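Long-range contacts in N-terminal acetyltransferase B complex subunit MDM20 (Candida albicans, PDB 5K04), which probably serves as the non-catalytic auxiliary subunit of the NatB complex, which acetylates the N-termini of proteins: residues H44-E49 and E79-F84; E93-Y98 and L114-N119; K127-I132 and F153-Q158; R131-L136 and T146-F151. All blocks are in the same frame, centred on the assembly; numbering follows the deposited sequence.

Overall arrangement
All four contacts join helices of one N-terminal run of antiparallel pairs, on an all-helical chain. Contact 1 is partly buried and links helices 42-55 and 75-87, which are next-but-one in sequence and roughly parallel; the other three are buried and join consecutive antiparallel helices. Contacts 3 and 4 hold the same pair, helices 126-138 and 143-157, at sites with centres about 8 Å apart. The chemistry shifts accordingly: a leucine beside a hydrogen bond from a lysine to a glutamine amide oxygen in contact 1, an offset aromatic stack in contact 2, an amide over a ring in contact 3 and interlocked aromatics in contact 4. Contact 2 touches each of the others.

Contact 1 of 4, residues H44-E49 and E79-F84; sequences HVLQNE and EKLSDF
Leu46, set among Lys80, Leu81 and Phe84, ties together two helices that are next-but-one in an alpha-solenoid of paired helices, an architecture consistent with the TPR-like character of this family. Helices 42-55 and 75-87 run roughly parallel here, the short segments being inclined by 27° with axes 10.7 Å apart, and Leu46 and Lys80 span the gap. With its CG trans to the backbone N (chi1 -179°), Leu46 sends its two methyls across to different neighbours. Leu46 CD2 lies 3.4 Å from Lys80 CB and close to Leu81 N, while Leu46 CD1 meets Leu81 CD2 at 3.5 Å and approaches the Phe84 ring obliquely, with CE2 nearest.

Beside this apolar patch, the extended Lys80 chain brings NZ to Gln47 OE1 in a 2.8 Å hydrogen bond. NZ comes in at a C=O...N angle of 139°, usual for an sp2 oxygen, but tilted out of the carbonyl plane. Tyr43 OH is a second partner of NZ, and Leu46 also touches Asn64 of the intervening helix 58-69. With two oxygens gripping it, the ammonium group is tied at the border of the patch, and the Gln47 bond should favour one orientation of that amide.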
# COMPACT_ATOMS: atom_id res chain seq x y z
N HIS A 44 32.92 -22.51 -11.64
CA HIS A 44 33.71 -22.63 -10.41
C HIS A 44 34.70 -21.48 -10.28
O HIS A 44 34.94 -20.99 -9.17
CB HIS A 44 34.43 -23.97 -10.38
CG HIS A 44 33.54 -25.14 -10.68
ND1 HIS A 44 32.57 -25.58 -9.80
CD2 HIS A 44 33.48 -25.97 -11.75
CE1 HIS A 44 31.95 -26.62 -10.32
NE2 HIS A 44 32.48 -26.88 -11.51
N VAL A 45 35.28 -21.04 -11.40
CA VAL A 45 36.18 -19.89 -11.37
C VAL A 45 35.42 -18.63 -10.96
O VAL A 45 35.95 -17.79 -10.23
CB VAL A 45 36.84 -19.70 -12.73
N LEU A 46 34.18 -18.49 -11.43
CA LEU A 46 33.35 -17.39 -10.98
C LEU A 46 33.08 -17.49 -9.48
O LEU A 46 33.06 -16.48 -8.77
CB LEU A 46 32.04 -17.39 -11.76
CG LEU A 46 31.09 -16.26 -11.38
CD1 LEU A 46 31.88 -14.97 -11.28
CD2 LEU A 46 30.03 -16.15 -12.43
N GLN A 47 32.88 -18.71 -8.99
CA GLN A 47 32.75 -18.93 -7.56
C GLN A 47 34.01 -18.51 -6.82
O GLN A 47 33.97 -17.69 -5.89
CB GLN A 47 32.43 -20.40 -7.29
CG GLN A 47 31.10 -20.84 -7.86
CD GLN A 47 29.96 -19.99 -7.32
OE1 GLN A 47 29.02 -19.66 -8.05
NE2 GLN A 47 30.04 -19.64 -6.04
N ASN A 48 35.15 -19.09 -7.21
CA ASN A 48 36.42 -18.78 -6.57
C ASN A 48 36.62 -17.28 -6.41
O ASN A 48 37.01 -16.80 -5.34
CB ASN A 48 37.57 -19.37 -7.39
N GLU A 49 36.29 -16.51 -7.45
CA GLU A 49 36.52 -15.08 -7.43
C GLU A 49 35.45 -14.33 -6.66
O GLU A 49 35.69 -13.19 -6.22
CB GLU A 49 36.64 -14.59 -8.86
CG GLU A 49 37.71 -15.39 -9.60
CD GLU A 49 37.66 -15.20 -11.10
OE1 GLU A 49 36.74 -14.50 -11.56
OE2 GLU A 49 38.56 -15.71 -11.81
N GLU A 79 24.44 -15.30 -15.39
CA GLU A 79 23.61 -14.64 -14.39
C GLU A 79 24.45 -14.14 -13.23
O GLU A 79 24.28 -13.00 -12.77
CB GLU A 79 22.52 -15.59 -13.88
CG GLU A 79 21.42 -15.93 -14.89
CD GLU A 79 20.42 -16.98 -14.39
OE1 GLU A 79 20.63 -17.55 -13.30
OE2 GLU A 79 19.42 -17.23 -15.10
N LYS A 80 25.39 -14.96 -12.75
CA LYS A 80 26.17 -14.56 -11.59
C LYS A 80 27.12 -13.43 -11.94
O LYS A 80 27.18 -12.42 -11.22
CB LYS A 80 26.91 -15.76 -11.02
CG LYS A 80 25.96 -16.83 -10.55
CD LYS A 80 26.66 -17.91 -9.75
CE LYS A 80 25.63 -18.85 -9.14
NZ LYS A 80 26.21 -19.59 -7.98
N LEU A 81 27.85 -13.55 -13.05
CA LEU A 81 28.68 -12.44 -13.52
C LEU A 81 27.89 -11.14 -13.58
O LEU A 81 28.24 -10.16 -12.92
CB LEU A 81 29.26 -12.76 -14.90
CG LEU A 81 30.48 -13.66 -15.00
CD1 LEU A 81 30.85 -13.81 -16.45
CD2 LEU A 81 31.64 -13.09 -14.21
N SER A 82 26.79 -11.12 -14.35
CA SER A 82 25.98 -9.91 -14.47
C SER A 82 25.50 -9.45 -13.11
O SER A 82 25.38 -8.24 -12.86
CB SER A 82 24.79 -10.14 -15.40
OG SER A 82 23.89 -11.07 -14.84
N ASP A 83 25.22 -10.39 -12.21
CA ASP A 83 24.92 -10.02 -10.83
C ASP A 83 26.12 -9.36 -10.17
O ASP A 83 25.99 -8.30 -9.55
CB ASP A 83 24.47 -11.26 -10.06
CG ASP A 83 23.96 -10.92 -8.68
OD1 ASP A 83 23.65 -9.74 -8.44
OD2 ASP A 83 23.88 -11.84 -7.84
N PHE A 84 27.31 -9.96 -10.32
CA PHE A 84 28.50 -9.43 -9.66
C PHE A 84 28.82 -8.01 -10.13
O PHE A 84 29.10 -7.13 -9.32
CB PHE A 84 29.70 -10.35 -9.90
CG PHE A 84 29.65 -11.64 -9.11
CD1 PHE A 84 29.81 -11.64 -7.73
CD2 PHE A 84 29.48 -12.85 -9.75
CE1 PHE A 84 29.76 -12.83 -7.02
CE2 PHE A 84 29.41 -14.04 -9.05
CZ PHE A 84 29.57 -14.03 -7.68

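Contact 2 of 4, residues E93-Y98 and L114-N119; sequences ESSLVY and LSWFDN
The rings of Tyr98 and Trp116 lie face on face in an offset stack. The Tyr98 ring and the five-membered ring of the indole have centroids 3.9 Å apart and planes only 2° from parallel. Trp116 CG sits over the centre of the phenol ring, 3.5 Å above its plane. The overlap is reciprocal, because the two side chains slide past each other in opposite directions: Tyr98 CB lies over the six-membered ring of the indole at 3.6 Å from its centroid, nearly on its normal, and Trp116 CB does likewise to the phenol ring, 3.7 Å from its centroid. Both are CH-pi contacts over a face. Ile132 of helix 126-138 covers the opposite face of the indole, which is thus sandwiched between Tyr98 and Ile132. The extended first torsion of Trp116 (chi1 -163°) carries the indole across to the facing helix, where its six-membered ring slips beneath the root of Tyr98.

At the edges the neighbours are polar. Ser95 OG lies near the indole plane, 3.6 Å from Trp116 CZ2, and is also hydrogen-bonded to Arg131 NE. At the far end of the phenol, Tyr98 OH makes a weak hydrogen bond of 3.5 Å to Ser115 OG, whose stronger partner is probably Glu79, although that pair is modelled too close for its geometry to be trusted.

The stack joins helices 91-104 and 109-120, an antiparallel consecutive pair with segment axes at 151°. Helix 75-87 lies beside Tyr98 through Glu79 and Ser82. Helix 126-138 adds Tyr135 to Ile132 against the indole, placing the aromatic pair within a layered run of helices.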
# COMPACT_ATOMS: atom_id res chain seq x y z
N GLU A 93 29.25 -3.77 -17.72
CA GLU A 93 29.70 -5.15 -17.78
C GLU A 93 28.56 -6.13 -17.46
O GLU A 93 28.48 -7.19 -18.08
CB GLU A 93 30.88 -5.34 -16.84
CG GLU A 93 32.17 -4.63 -17.27
CD GLU A 93 32.18 -3.13 -16.99
OE1 GLU A 93 31.28 -2.64 -16.27
OE2 GLU A 93 33.09 -2.44 -17.49
N SER A 94 27.67 -5.78 -16.52
CA SER A 94 26.56 -6.68 -16.20
C SER A 94 25.66 -6.93 -17.40
O SER A 94 25.04 -7.99 -17.51
CB SER A 94 25.74 -6.12 -15.03
OG SER A 94 25.08 -4.93 -15.40
N SER A 95 25.57 -5.96 -18.32
CA SER A 95 24.82 -6.15 -19.55
C SER A 95 25.64 -6.88 -20.61
O SER A 95 25.11 -7.70 -21.36
CB SER A 95 24.33 -4.79 -20.07
OG SER A 95 23.86 -4.86 -21.40
N LEU A 96 26.94 -6.60 -20.66
CA LEU A 96 27.79 -7.17 -21.71
C LEU A 96 27.90 -8.69 -21.63
O LEU A 96 28.15 -9.34 -22.65
CB LEU A 96 29.17 -6.51 -21.66
CG LEU A 96 29.83 -6.21 -23.01
CD1 LEU A 96 28.85 -5.47 -23.93
CD2 LEU A 96 31.10 -5.40 -22.80
N VAL A 97 27.75 -9.28 -20.44
CA VAL A 97 27.82 -10.74 -20.34
C VAL A 97 26.73 -11.39 -21.17
O VAL A 97 26.98 -12.33 -21.93
CB VAL A 97 27.74 -11.18 -18.87
CG1 VAL A 97 28.22 -12.62 -18.74
CG2 VAL A 97 28.55 -10.28 -17.98
N TYR A 98 25.50 -10.89 -21.04
CA TYR A 98 24.39 -11.44 -21.80
C TYR A 98 24.51 -11.10 -23.28
O TYR A 98 24.31 -11.97 -24.14
CB TYR A 98 23.07 -10.92 -21.24
CG TYR A 98 22.56 -11.60 -19.98
CD1 TYR A 98 21.86 -12.80 -20.06
CD2 TYR A 98 22.73 -11.03 -18.73
CE1 TYR A 98 21.36 -13.42 -18.92
CE2 TYR A 98 22.23 -11.64 -17.59
CZ TYR A 98 21.55 -12.83 -17.69
OH TYR A 98 21.05 -13.45 -16.56
N LEU A 114 15.20 -14.24 -21.74
CA LEU A 114 14.17 -14.43 -20.71
C LEU A 114 14.78 -14.57 -19.32
O LEU A 114 14.20 -14.08 -18.35
CB LEU A 114 13.29 -15.65 -21.04
CG LEU A 114 12.43 -15.49 -22.31
CD1 LEU A 114 11.56 -16.71 -22.57
CD2 LEU A 114 11.58 -14.22 -22.28
N SER A 115 15.93 -15.24 -19.22
CA SER A 115 16.67 -15.29 -17.95
C SER A 115 17.13 -13.88 -17.55
O SER A 115 16.92 -13.44 -16.41
CB SER A 115 17.86 -16.25 -18.08
OG SER A 115 18.81 -16.09 -17.05
N TRP A 116 17.77 -13.18 -18.49
CA TRP A 116 18.14 -11.77 -18.33
C TRP A 116 16.97 -10.94 -17.81
O TRP A 116 17.11 -10.14 -16.89
CB TRP A 116 18.61 -11.24 -19.68
CG TRP A 116 19.37 -9.98 -19.63
CD1 TRP A 116 19.70 -9.26 -18.51
CD2 TRP A 116 19.92 -9.27 -20.75
NE1 TRP A 116 20.43 -8.15 -18.87
CE2 TRP A 116 20.57 -8.13 -20.24
CE3 TRP A 116 19.91 -9.48 -22.13
CZ2 TRP A 116 21.21 -7.20 -21.06
CZ3 TRP A 116 20.55 -8.56 -22.95
CH2 TRP A 116 21.19 -7.44 -22.41
N PHE A 117 15.80 -11.12 -18.43
CA PHE A 117 14.64 -10.30 -18.09
C PHE A 117 14.08 -10.68 -16.73
O PHE A 117 13.82 -9.81 -15.89
CB PHE A 117 13.59 -10.46 -19.20
CG PHE A 117 12.26 -9.82 -18.88
CD1 PHE A 117 12.16 -8.45 -18.67
CD2 PHE A 117 11.12 -10.60 -18.82
CE1 PHE A 117 10.93 -7.87 -18.38
CE2 PHE A 117 9.89 -10.03 -18.54
CZ PHE A 117 9.79 -8.66 -18.32
N ASP A 118 13.90 -11.99 -16.49
CA ASP A 118 13.36 -12.46 -15.22
C ASP A 118 14.24 -12.04 -14.05
O ASP A 118 13.74 -11.70 -12.98
CB ASP A 118 13.21 -13.98 -15.24
CG ASP A 118 12.09 -14.42 -16.16
OD1 ASP A 118 11.41 -13.55 -16.74
OD2 ASP A 118 11.88 -15.64 -16.31
N ASN A 119 15.56 -12.06 -14.25
CA ASN A 119 16.48 -11.63 -13.21
C ASN A 119 16.54 -10.11 -13.09
O ASN A 119 16.88 -9.60 -12.03
CB ASN A 119 17.87 -12.21 -13.47
CG ASN A 119 17.92 -13.73 -13.28
OD1 ASN A 119 18.39 -14.47 -14.15
ND2 ASN A 119 17.45 -14.20 -12.14

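Contact 3 of 4, residues K127-I132 and F153-Q158; sequences KVFNRI and FHLLLQ
The amide-ring contact comes first: Asn130 ND2 stands over the centre of the Phe153 ring, 3.1 Å above its plane, with CZ the nearest ring atom at 3.2 Å. The amide is turned 72° against the ring, so its nitrogen end dips toward the face instead of the group lying flat on it. A chi1 of 170° points the Asn130 amide away from its own backbone nitrogen and across to the facing helix. The same amide nitrogen bonds the hydroxyl of Ser152, the residue just before Phe153, and so has a conventional partner as well as the ring beneath it.

Apolar contacts centre on Leu156, whose two methyls part company. Leu156 CD1 packs against Asn130, 3.7 Å from Asn130 CG, while Leu156 CD2 reaches the first turn of the other helix, 3.4 Å from Lys127 N and 3.6 Å from Lys127 CG. The contact belongs to an antiparallel helical hairpin of the solenoid, formed by helices 126-138 and 143-157, whose segment axes run at 162° and pass 9.1 Å apart. Elsewhere along the pair, Phe129 CD2 and Leu155 CD1 make a looser contact of 4.4 Å. Outside the hairpin, Phe153 packs on Leu171 and Leu175 of helix 162-177, while Leu155 touches Ile496 of helix 489-503.

The charge of Lys127 is directed outward: its extended chain leads NZ to a salt bridge with Glu161, leaving the aliphatic root against Leu156.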
# COMPACT_ATOMS: atom_id res chain seq x y z
N LYS A 127 15.85 0.87 -19.42
CA LYS A 127 16.82 0.79 -20.51
C LYS A 127 17.27 -0.65 -20.72
O LYS A 127 17.58 -1.04 -21.85
CB LYS A 127 18.03 1.69 -20.22
CG LYS A 127 17.85 3.13 -20.67
CD LYS A 127 18.84 4.08 -20.02
CE LYS A 127 18.49 5.53 -20.33
NZ LYS A 127 19.30 6.49 -19.54
N VAL A 128 17.32 -1.43 -19.63
CA VAL A 128 17.64 -2.85 -19.73
C VAL A 128 16.46 -3.62 -20.32
O VAL A 128 16.64 -4.42 -21.24
CB VAL A 128 18.05 -3.38 -18.35
CG1 VAL A 128 17.92 -4.88 -18.30
CG2 VAL A 128 19.48 -2.98 -18.06
N PHE A 129 15.24 -3.39 -19.81
CA PHE A 129 14.06 -4.00 -20.40
C PHE A 129 14.05 -3.79 -21.91
O PHE A 129 13.87 -4.74 -22.69
CB PHE A 129 12.78 -3.41 -19.81
CG PHE A 129 12.40 -3.95 -18.46
CD1 PHE A 129 13.33 -4.10 -17.45
CD2 PHE A 129 11.07 -4.27 -18.18
CE1 PHE A 129 12.97 -4.58 -16.20
CE2 PHE A 129 10.69 -4.76 -16.94
CZ PHE A 129 11.65 -4.91 -15.95
N ASN A 130 14.22 -2.54 -22.33
CA ASN A 130 14.17 -2.19 -23.74
C ASN A 130 15.35 -2.79 -24.50
O ASN A 130 15.21 -3.20 -25.65
CB ASN A 130 14.15 -0.66 -23.87
CG ASN A 130 14.34 -0.21 -25.29
OD1 ASN A 130 15.46 -0.04 -25.76
ND2 ASN A 130 13.22 -0.01 -25.99
N ARG A 131 16.52 -2.85 -23.86
CA ARG A 131 17.65 -3.52 -24.48
C ARG A 131 17.40 -5.02 -24.62
O ARG A 131 17.72 -5.61 -25.66
CB ARG A 131 18.93 -3.25 -23.67
CG ARG A 131 20.17 -3.84 -24.33
CD ARG A 131 21.37 -2.89 -24.23
NE ARG A 131 21.85 -2.74 -22.86
CZ ARG A 131 21.80 -1.61 -22.16
NH1 ARG A 131 21.29 -0.51 -22.70
NH2 ARG A 131 22.26 -1.58 -20.92
N ILE A 132 16.85 -5.65 -23.59
CA ILE A 132 16.54 -7.08 -23.68
C ILE A 132 15.56 -7.32 -24.81
O ILE A 132 15.75 -8.20 -25.66
CB ILE A 132 15.96 -7.60 -22.36
CG1 ILE A 132 17.03 -7.55 -21.28
CG2 ILE A 132 15.40 -9.01 -22.55
CD1 ILE A 132 16.48 -7.77 -19.88
N PHE A 153 9.28 1.10 -24.86
CA PHE A 153 9.61 2.48 -25.20
C PHE A 153 8.72 3.46 -24.46
O PHE A 153 9.17 4.55 -24.07
CB PHE A 153 9.48 2.71 -26.71
CG PHE A 153 10.66 2.25 -27.48
CD1 PHE A 153 11.87 2.93 -27.40
CD2 PHE A 153 10.59 1.11 -28.28
CE1 PHE A 153 13.00 2.49 -28.10
CE2 PHE A 153 11.70 0.67 -28.99
CZ PHE A 153 12.91 1.36 -28.90
N HIS A 154 7.46 3.09 -24.26
CA HIS A 154 6.59 3.84 -23.37
C HIS A 154 7.12 3.86 -21.94
O HIS A 154 7.11 4.91 -21.28
CB HIS A 154 5.19 3.25 -23.39
CG HIS A 154 4.35 3.70 -22.24
ND1 HIS A 154 3.96 5.01 -22.08
CD2 HIS A 154 3.87 3.03 -21.17
CE1 HIS A 154 3.24 5.12 -20.98
NE2 HIS A 154 3.17 3.93 -20.41
N LEU A 155 7.54 2.70 -21.43
CA LEU A 155 8.12 2.62 -20.09
C LEU A 155 9.28 3.59 -19.94
O LEU A 155 9.38 4.30 -18.94
CB LEU A 155 8.59 1.20 -19.80
CG LEU A 155 7.50 0.14 -19.66
CD1 LEU A 155 8.16 -1.17 -19.22
CD2 LEU A 155 6.40 0.57 -18.65
N LEU A 156 10.17 3.62 -20.95
CA LEU A 156 11.32 4.53 -20.93
C LEU A 156 10.86 5.98 -20.94
O LEU A 156 11.39 6.81 -20.20
CB LEU A 156 12.20 4.28 -22.15
CG LEU A 156 13.22 3.16 -22.13
CD1 LEU A 156 13.85 3.05 -23.52
CD2 LEU A 156 14.26 3.44 -21.06
N LEU A 157 9.89 6.30 -21.80
CA LEU A 157 9.34 7.65 -21.89
C LEU A 157 8.82 8.15 -20.55
O LEU A 157 8.68 9.37 -20.37
CB LEU A 157 8.22 7.69 -22.92
CG LEU A 157 8.69 7.74 -24.37
CD1 LEU A 157 7.53 7.51 -25.32
CD2 LEU A 157 9.33 9.09 -24.61
N GLN A 158 8.52 7.24 -19.63
CA GLN A 158 8.00 7.59 -18.32
C GLN A 158 9.11 7.92 -17.34
O GLN A 158 8.89 7.90 -16.13
CB GLN A 158 7.13 6.44 -17.76
CG GLN A 158 5.93 6.06 -18.62
CD GLN A 158 5.16 7.26 -19.06
OE1 GLN A 158 5.09 7.58 -20.25
NE2 GLN A 158 4.64 8.00 -18.10

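Contact 4 of 4, residues R131-L136 and T146-F151; sequences RIFMYL and TLWYAF
Trp148, packed against Phe133 and Leu136, gives its NE1 in a hydrogen bond to Phe484 O, which ties the rotation of the indole to a part of the chain distant in sequence. Trp148 CB lies over the centre of the Phe133 ring, a CH-pi contact 3.9 Å from the centroid and almost on the ring normal. The rings themselves are inclined at 47°, neither stacked nor edge-to-face, and meet where Phe133 CE1 touches Trp148 CE3 at 3.6 Å. Leu136 extends the apolar patch: its CD2 comes obliquely to the benzo end of the indole, 3.6 Å from CZ3.

These residues interlock the two arms of an antiparallel helical hairpin, helices 126-138 and 143-157, in this alpha-solenoid. The segment axes pass 8.6 Å apart at 150°, and Phe133 CA and Tyr149 CA are only 4.8 Å from each other, close enough for Phe133 CB to rest 3.6 Å from Tyr149 CA.

On the other flank, Tyr149 has CG anti to the backbone N (chi1 -170°) and lays its ring over the backbone of the opposing helix. Met134 CA stands over one face, offset toward the rim and 3.8 Å from the ring centroid, and the phenol then runs alongside the start of the Met134 side chain. The approach is tight at the end, Tyr149 OH being 3.1 Å from Met134 CG. From there the Met134 chain bends away, bringing its CE methyl over the centre of the Tyr135 ring, whose hydroxyl bonds Glu99. Beyond the hairpin, Tyr149 also touches Leu175 of helix 162-177.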
# COMPACT_ATOMS: atom_id res chain seq x y z
N ARG A 131 16.52 -2.85 -23.86
CA ARG A 131 17.65 -3.52 -24.48
C ARG A 131 17.40 -5.02 -24.62
O ARG A 131 17.72 -5.61 -25.66
CB ARG A 131 18.93 -3.25 -23.67
CG ARG A 131 20.17 -3.84 -24.33
CD ARG A 131 21.37 -2.89 -24.23
NE ARG A 131 21.85 -2.74 -22.86
CZ ARG A 131 21.80 -1.61 -22.16
NH1 ARG A 131 21.29 -0.51 -22.70
NH2 ARG A 131 22.26 -1.58 -20.92
N ILE A 132 16.85 -5.65 -23.59
CA ILE A 132 16.54 -7.08 -23.68
C ILE A 132 15.56 -7.32 -24.81
O ILE A 132 15.75 -8.20 -25.66
CB ILE A 132 15.96 -7.60 -22.36
CG1 ILE A 132 17.03 -7.55 -21.28
CG2 ILE A 132 15.40 -9.01 -22.55
CD1 ILE A 132 16.48 -7.77 -19.88
N PHE A 133 14.49 -6.53 -24.84
CA PHE A 133 13.47 -6.68 -25.85
C PHE A 133 14.00 -6.39 -27.25
O PHE A 133 13.53 -6.98 -28.23
CB PHE A 133 12.29 -5.78 -25.48
CG PHE A 133 11.62 -6.17 -24.19
CD1 PHE A 133 11.77 -7.44 -23.67
CD2 PHE A 133 10.83 -5.27 -23.50
CE1 PHE A 133 11.15 -7.82 -22.47
CE2 PHE A 133 10.20 -5.64 -22.31
CZ PHE A 133 10.38 -6.91 -21.80
N MET A 134 14.99 -5.51 -27.36
CA MET A 134 15.60 -5.25 -28.66
C MET A 134 16.27 -6.51 -29.22
O MET A 134 16.03 -6.89 -30.37
CB MET A 134 16.60 -4.09 -28.56
CG MET A 134 17.23 -3.64 -29.90
SD MET A 134 18.62 -4.62 -30.42
CE MET A 134 19.74 -4.10 -29.15
N TYR A 135 17.12 -7.15 -28.41
CA TYR A 135 17.75 -8.40 -28.84
C TYR A 135 16.70 -9.47 -29.12
O TYR A 135 16.78 -10.21 -30.11
CB TYR A 135 18.73 -8.90 -27.78
CG TYR A 135 20.05 -8.17 -27.76
CD1 TYR A 135 21.00 -8.39 -28.74
CD2 TYR A 135 20.36 -7.28 -26.73
CE1 TYR A 135 22.23 -7.75 -28.72
CE2 TYR A 135 21.59 -6.62 -26.70
CZ TYR A 135 22.52 -6.86 -27.71
OH TYR A 135 23.74 -6.22 -27.72
N LEU A 136 15.69 -9.56 -28.26
CA LEU A 136 14.69 -10.61 -28.37
C LEU A 136 13.82 -10.42 -29.60
O LEU A 136 13.28 -11.39 -30.14
CB LEU A 136 13.86 -10.62 -27.09
CG LEU A 136 12.89 -11.78 -26.93
CD1 LEU A 136 13.64 -13.10 -26.95
CD2 LEU A 136 12.10 -11.61 -25.64
N THR A 146 7.53 -8.12 -30.39
CA THR A 146 7.49 -6.77 -30.94
C THR A 146 6.68 -5.85 -30.04
O THR A 146 7.05 -4.68 -29.81
CB THR A 146 6.92 -6.82 -32.36
OG1 THR A 146 7.71 -7.72 -33.14
CG2 THR A 146 6.95 -5.44 -32.98
N LEU A 147 5.58 -6.36 -29.49
CA LEU A 147 4.76 -5.58 -28.57
C LEU A 147 5.54 -5.23 -27.30
O LEU A 147 5.48 -4.10 -26.83
CB LEU A 147 3.49 -6.36 -28.23
CG LEU A 147 2.50 -6.48 -29.39
CD1 LEU A 147 1.56 -7.67 -29.25
CD2 LEU A 147 1.69 -5.19 -29.45
N TRP A 148 6.23 -6.23 -26.74
CA TRP A 148 7.12 -6.00 -25.59
C TRP A 148 8.06 -4.83 -25.85
O TRP A 148 8.12 -3.87 -25.07
CB TRP A 148 7.94 -7.27 -25.32
CG TRP A 148 7.16 -8.41 -24.73
CD1 TRP A 148 5.81 -8.46 -24.53
CD2 TRP A 148 7.69 -9.65 -24.22
NE1 TRP A 148 5.46 -9.67 -23.94
CE2 TRP A 148 6.60 -10.41 -23.73
CE3 TRP A 148 8.98 -10.18 -24.12
CZ2 TRP A 148 6.76 -11.68 -23.17
CZ3 TRP A 148 9.14 -11.45 -23.57
CH2 TRP A 148 8.03 -12.19 -23.10
N TYR A 149 8.80 -4.93 -26.95
CA TYR A 149 9.78 -3.92 -27.31
C TYR A 149 9.13 -2.54 -27.43
O TYR A 149 9.63 -1.57 -26.86
CB TYR A 149 10.44 -4.36 -28.62
CG TYR A 149 11.64 -3.59 -29.04
CD1 TYR A 149 12.47 -2.98 -28.10
CD2 TYR A 149 11.97 -3.47 -30.39
CE1 TYR A 149 13.60 -2.27 -28.49
CE2 TYR A 149 13.11 -2.75 -30.80
CZ TYR A 149 13.92 -2.16 -29.83
OH TYR A 149 15.04 -1.45 -30.21
N ALA A 150 7.98 -2.48 -28.11
CA ALA A 150 7.24 -1.23 -28.28
C ALA A 150 6.76 -0.68 -26.95
O ALA A 150 6.90 0.51 -26.65
CB ALA A 150 6.05 -1.45 -29.21
N PHE A 151 6.15 -1.55 -26.14
CA PHE A 151 5.69 -1.13 -24.83
C PHE A 151 6.84 -0.62 -23.97
O PHE A 151 6.67 0.33 -23.19
CB PHE A 151 4.95 -2.29 -24.15
CG PHE A 151 4.32 -1.93 -22.84
CD1 PHE A 151 3.25 -1.06 -22.78
CD2 PHE A 151 4.82 -2.46 -21.66
CE1 PHE A 151 2.67 -0.73 -21.56
CE2 PHE A 151 4.25 -2.15 -20.45
CZ PHE A 151 3.18 -1.27 -20.39